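Local coordinates for putative nisin-resistance protein (PDB 4Y68), which probably cleaves the lantibiotic nisin as a peptidase of family S41, and so would protect the streptococcal cell that carries it as a lipoprotein, at residues Arg107-Arg112 / Thr122-Ser127; Lys238-Val243 / Ser276-Tyr281. All blocks are in the same frame, centred on the assembly; numbering follows the deposited sequence.

Contact 1 of 2, residues Arg107-Arg112 / Thr122-Ser127; sequences RYPEYR and TIPSIS
A bend at chi2 (-113°) of R107, with chi1 nearly eclipsed at 6°, brings R107 CG against P124 CB, with R107 CB beside P124 CG, the arginine and proline chains running alongside in opposing senses. The contact begins at one edge of the mixed sheet of the S41 peptidase region and continues into the loops beside it: edge strand 110-113 is joined antiparallel to strand 118-122, and the pairing frays at the two prolines. E110 and T122 form a hydrogen-bonded antiparallel pair, T122 N to E110 O at 2.7 Å and E110 N to T122 O at 3.2 Å, the second meeting a lone pair in the carbonyl plane. One residue earlier P109 has no N-H to give, and its CA makes a CA-H...O contact with T122 O. Farther along, R107 N binds S125 O at 3.1 Å, closing the loops again beyond P124. Between these bonds the P124 ring is wedged against backbone: P124 CG lies 3.5 Å from Y108 O, and P124 CD 3.6 Å from P109 CA. Helix 131-147 backs this edge, with Y137 touching both Y108 and I126, while S125 OG is bound by the backbone N of T161. I126 holds CG1 anti to the backbone N (chi1 170°), and I126 CD1 lies oblique to the Y108 ring, a loose 4.4 Å from Y108 CE1.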
# COMPACT_ATOMS: atom_id res chain seq x y z
N ARG A 107 1.05 -4.69 13.05
CA ARG A 107 1.45 -4.02 14.28
C ARG A 107 0.69 -2.72 14.44
O ARG A 107 0.12 -2.21 13.48
CB ARG A 107 2.95 -3.76 14.29
CG ARG A 107 3.63 -4.13 12.98
CD ARG A 107 4.55 -5.32 13.17
NE ARG A 107 5.05 -5.84 11.89
CZ ARG A 107 6.27 -5.60 11.41
NH1 ARG A 107 7.11 -4.83 12.08
NH2 ARG A 107 6.64 -6.14 10.24
N TYR A 108 0.67 -2.18 15.66
CA TYR A 108 0.05 -0.87 15.87
C TYR A 108 1.08 0.26 16.02
O TYR A 108 2.23 0.03 16.42
CB TYR A 108 -0.88 -0.93 17.08
CG TYR A 108 -2.05 -1.86 16.83
CD1 TYR A 108 -2.96 -1.61 15.80
CD2 TYR A 108 -2.22 -3.01 17.59
CE1 TYR A 108 -4.02 -2.48 15.54
CE2 TYR A 108 -3.28 -3.88 17.36
CZ TYR A 108 -4.18 -3.62 16.33
OH TYR A 108 -5.21 -4.51 16.11
N PRO A 109 0.68 1.48 15.66
CA PRO A 109 1.54 2.67 15.76
C PRO A 109 1.97 2.89 17.20
O PRO A 109 1.26 2.48 18.11
CB PRO A 109 0.64 3.83 15.28
CG PRO A 109 -0.47 3.20 14.58
CD PRO A 109 -0.68 1.85 15.24
N GLU A 110 3.12 3.53 17.36
CA GLU A 110 3.71 3.84 18.66
C GLU A 110 4.25 5.24 18.56
O GLU A 110 4.59 5.67 17.46
CB GLU A 110 4.86 2.89 18.99
CG GLU A 110 4.55 1.81 19.99
CD GLU A 110 5.80 1.02 20.35
OE1 GLU A 110 6.57 0.70 19.40
OE2 GLU A 110 6.02 0.75 21.56
N TYR A 111 4.35 5.96 19.68
CA TYR A 111 5.11 7.21 19.70
C TYR A 111 6.00 7.31 20.93
O TYR A 111 5.74 6.66 21.94
CB TYR A 111 4.18 8.42 19.66
CG TYR A 111 3.69 8.84 21.03
CD1 TYR A 111 2.69 8.13 21.67
CD2 TYR A 111 4.27 9.91 21.70
CE1 TYR A 111 2.26 8.49 22.93
CE2 TYR A 111 3.83 10.29 22.95
CZ TYR A 111 2.83 9.57 23.56
OH TYR A 111 2.39 9.92 24.81
N ARG A 112 7.05 8.10 20.81
CA ARG A 112 7.86 8.52 21.96
C ARG A 112 8.06 10.03 21.90
O ARG A 112 8.38 10.57 20.85
CB ARG A 112 9.22 7.84 21.97
CG ARG A 112 9.17 6.33 22.02
CD ARG A 112 8.68 5.81 23.36
NE ARG A 112 8.89 4.36 23.43
CZ ARG A 112 7.99 3.45 23.06
NH1 ARG A 112 6.80 3.83 22.62
NH2 ARG A 112 8.27 2.16 23.16
N THR A 122 5.99 6.06 15.13
CA THR A 122 6.27 4.86 14.37
C THR A 122 4.99 4.37 13.71
O THR A 122 3.98 4.16 14.38
CB THR A 122 6.86 3.77 15.28
OG1 THR A 122 8.05 4.29 15.88
CG2 THR A 122 7.19 2.51 14.51
N ILE A 123 5.03 4.21 12.39
CA ILE A 123 3.85 3.87 11.61
C ILE A 123 4.09 2.56 10.86
O ILE A 123 4.67 2.57 9.78
CB ILE A 123 3.52 5.01 10.62
CG1 ILE A 123 3.15 6.28 11.40
CG2 ILE A 123 2.43 4.59 9.64
CD1 ILE A 123 3.45 7.54 10.65
N PRO A 124 3.66 1.42 11.43
CA PRO A 124 4.09 0.11 10.92
C PRO A 124 3.13 -0.54 9.93
O PRO A 124 1.98 -0.10 9.81
CB PRO A 124 4.15 -0.74 12.19
CG PRO A 124 2.99 -0.23 12.97
CD PRO A 124 2.95 1.28 12.71
N SER A 125 3.61 -1.58 9.27
CA SER A 125 2.76 -2.48 8.46
C SER A 125 1.55 -3.00 9.20
O SER A 125 1.66 -3.47 10.32
CB SER A 125 3.56 -3.70 7.98
OG SER A 125 4.88 -3.35 7.60
N ILE A 126 0.40 -2.95 8.55
CA ILE A 126 -0.79 -3.65 9.00
C ILE A 126 -1.57 -4.11 7.78
O ILE A 126 -1.84 -3.31 6.87
CB ILE A 126 -1.70 -2.79 9.87
CG1 ILE A 126 -3.04 -3.50 10.11
CG2 ILE A 126 -1.94 -1.42 9.22
CD1 ILE A 126 -3.94 -2.79 11.11
N SER A 127 -1.94 -5.39 7.78
CA SER A 127 -2.62 -6.00 6.65
C SER A 127 -4.03 -6.41 6.99
O SER A 127 -4.75 -6.94 6.13
CB SER A 127 -1.85 -7.23 6.17
OG SER A 127 -1.07 -6.87 5.04

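Contact 2 of 2, residues Lys238-Val243 / Ser276-Tyr281; sequences KGLPNV and SDRQGY
K238 has the most surface buried here and meets the opposite loop with both its backbone and its ammonium end. Bent at chi2 and chi3, its chain crosses the Q279 side chain at about a right angle, and K238 NZ donates to Q279 OE1 at 2.8 Å, nearly in line with the amide C=O. A salt bridge from K238 NZ to D277 OD2 is doubtful, since OD2 sits too close to the lysine chain in the model; D277 OD2 also hydrogen-bonds Y283 OH. The Y281 ring lies obliquely beside the ammonium, Y281 CD2 3.7 Å from K238 NZ. R278 comes second. With its chain bent at chi3 (-55°), R278 brings NH2 to K238 O at 2.8 Å with an N-H...O angle of 146°, the donor standing above the carbonyl plane. That NH2 also reaches S236 O, and NH1 binds T180 O, so the guanidinium ties three backbone carbonyls together, while L240 CD2 covers one of its faces. Q279 NE2 lies 3.6 Å from G239 CA. D277 OD1 accepts Y281 N at 3.0 Å, spanning the type I beta turn D277 to G280, which closes the hairpin of strands 267-276 and 282-283 and here meets the loop between helix 229-235 and strand 243-247.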
# COMPACT_ATOMS: atom_id res chain seq x y z
N LYS A 238 3.58 14.33 -0.40
CA LYS A 238 4.52 14.99 -1.30
C LYS A 238 4.00 16.31 -1.81
O LYS A 238 2.84 16.43 -2.18
CB LYS A 238 4.87 14.10 -2.48
CG LYS A 238 6.13 13.29 -2.26
CD LYS A 238 7.30 13.88 -2.99
CE LYS A 238 6.93 14.07 -4.46
NZ LYS A 238 8.02 14.65 -5.28
N GLY A 239 4.88 17.31 -1.82
CA GLY A 239 4.48 18.66 -2.17
C GLY A 239 3.87 19.48 -1.04
O GLY A 239 3.66 20.68 -1.20
N LEU A 240 3.54 18.86 0.09
CA LEU A 240 3.06 19.68 1.21
C LEU A 240 4.20 20.57 1.70
O LEU A 240 5.32 20.08 1.93
CB LEU A 240 2.54 18.81 2.36
CG LEU A 240 1.30 17.97 2.08
CD1 LEU A 240 0.78 17.35 3.36
CD2 LEU A 240 0.22 18.78 1.37
N PRO A 241 3.93 21.88 1.86
CA PRO A 241 5.02 22.84 2.13
C PRO A 241 5.61 22.71 3.53
O PRO A 241 6.74 23.13 3.75
CB PRO A 241 4.35 24.20 1.94
CG PRO A 241 2.91 23.94 2.29
CD PRO A 241 2.62 22.55 1.75
N ASN A 242 4.87 22.12 4.45
CA ASN A 242 5.36 21.95 5.81
C ASN A 242 6.12 20.64 6.02
O ASN A 242 6.61 20.35 7.12
CB ASN A 242 4.18 22.02 6.79
CG ASN A 242 3.09 21.00 6.47
OD1 ASN A 242 2.59 20.93 5.34
ND2 ASN A 242 2.69 20.23 7.48
N VAL A 243 6.22 19.85 4.95
CA VAL A 243 6.74 18.49 5.04
C VAL A 243 8.09 18.37 4.37
O VAL A 243 8.34 19.02 3.38
CB VAL A 243 5.78 17.47 4.39
CG1 VAL A 243 6.40 16.08 4.39
CG2 VAL A 243 4.42 17.48 5.10
N SER A 276 1.00 8.68 -10.09
CA SER A 276 1.68 9.98 -10.07
C SER A 276 1.27 10.76 -8.84
O SER A 276 0.16 10.62 -8.37
CB SER A 276 1.37 10.76 -11.34
OG SER A 276 -0.02 10.85 -11.51
N ASP A 277 2.17 11.57 -8.31
CA ASP A 277 1.88 12.36 -7.12
C ASP A 277 1.23 13.70 -7.52
O ASP A 277 1.01 13.95 -8.72
CB ASP A 277 3.15 12.57 -6.27
CG ASP A 277 4.25 13.32 -7.01
OD1 ASP A 277 3.96 14.16 -7.88
OD2 ASP A 277 5.43 13.07 -6.70
N ARG A 278 0.87 14.51 -6.53
CA ARG A 278 0.21 15.81 -6.76
C ARG A 278 1.04 16.73 -7.66
O ARG A 278 0.49 17.57 -8.37
CB ARG A 278 -0.07 16.54 -5.42
CG ARG A 278 -1.43 16.21 -4.80
CD ARG A 278 -1.72 17.03 -3.51
NE ARG A 278 -0.63 16.81 -2.58
CZ ARG A 278 -0.67 15.97 -1.55
NH1 ARG A 278 -1.79 15.31 -1.24
NH2 ARG A 278 0.42 15.82 -0.81
N GLN A 279 2.36 16.55 -7.63
CA GLN A 279 3.28 17.44 -8.31
C GLN A 279 3.47 17.04 -9.77
O GLN A 279 4.05 17.78 -10.56
CB GLN A 279 4.63 17.46 -7.59
CG GLN A 279 4.52 17.87 -6.13
CD GLN A 279 5.87 18.01 -5.45
OE1 GLN A 279 6.52 17.01 -5.14
NE2 GLN A 279 6.29 19.24 -5.21
N GLY A 280 2.92 15.89 -10.13
CA GLY A 280 2.96 15.42 -11.50
C GLY A 280 4.03 14.38 -11.78
O GLY A 280 4.13 13.91 -12.91
N TYR A 281 4.83 14.03 -10.78
CA TYR A 281 5.89 13.03 -10.97
C TYR A 281 5.34 11.62 -11.15
O TYR A 281 4.43 11.23 -10.43
CB TYR A 281 6.86 13.02 -9.80
CG TYR A 281 7.70 14.26 -9.69
CD1 TYR A 281 8.86 14.39 -10.42
CD2 TYR A 281 7.33 15.30 -8.84
CE1 TYR A 281 9.65 15.54 -10.32
CE2 TYR A 281 8.10 16.44 -8.73
CZ TYR A 281 9.26 16.55 -9.47
OH TYR A 281 10.03 17.69 -9.36

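Contacts 1 and 2 fasten different parts of one fold by different means. Contact 1 relies mainly on backbone bonds and proline packing at one edge of the mixed sheet, whereas contact 2 relies on long polar side chains at the surface. Their centres are 24 Å apart and their nearest atoms about 11 Å, so they do not touch. They follow in series along the chain. The mixed sheet relates them: 110-113 is its outermost strand at contact 1, and the 238-243 loop of contact 2 leads into strand 243-247 of the same sheet, next to the other outermost strand, 292-293. Contact 2 additionally links this sheet to the antiparallel one.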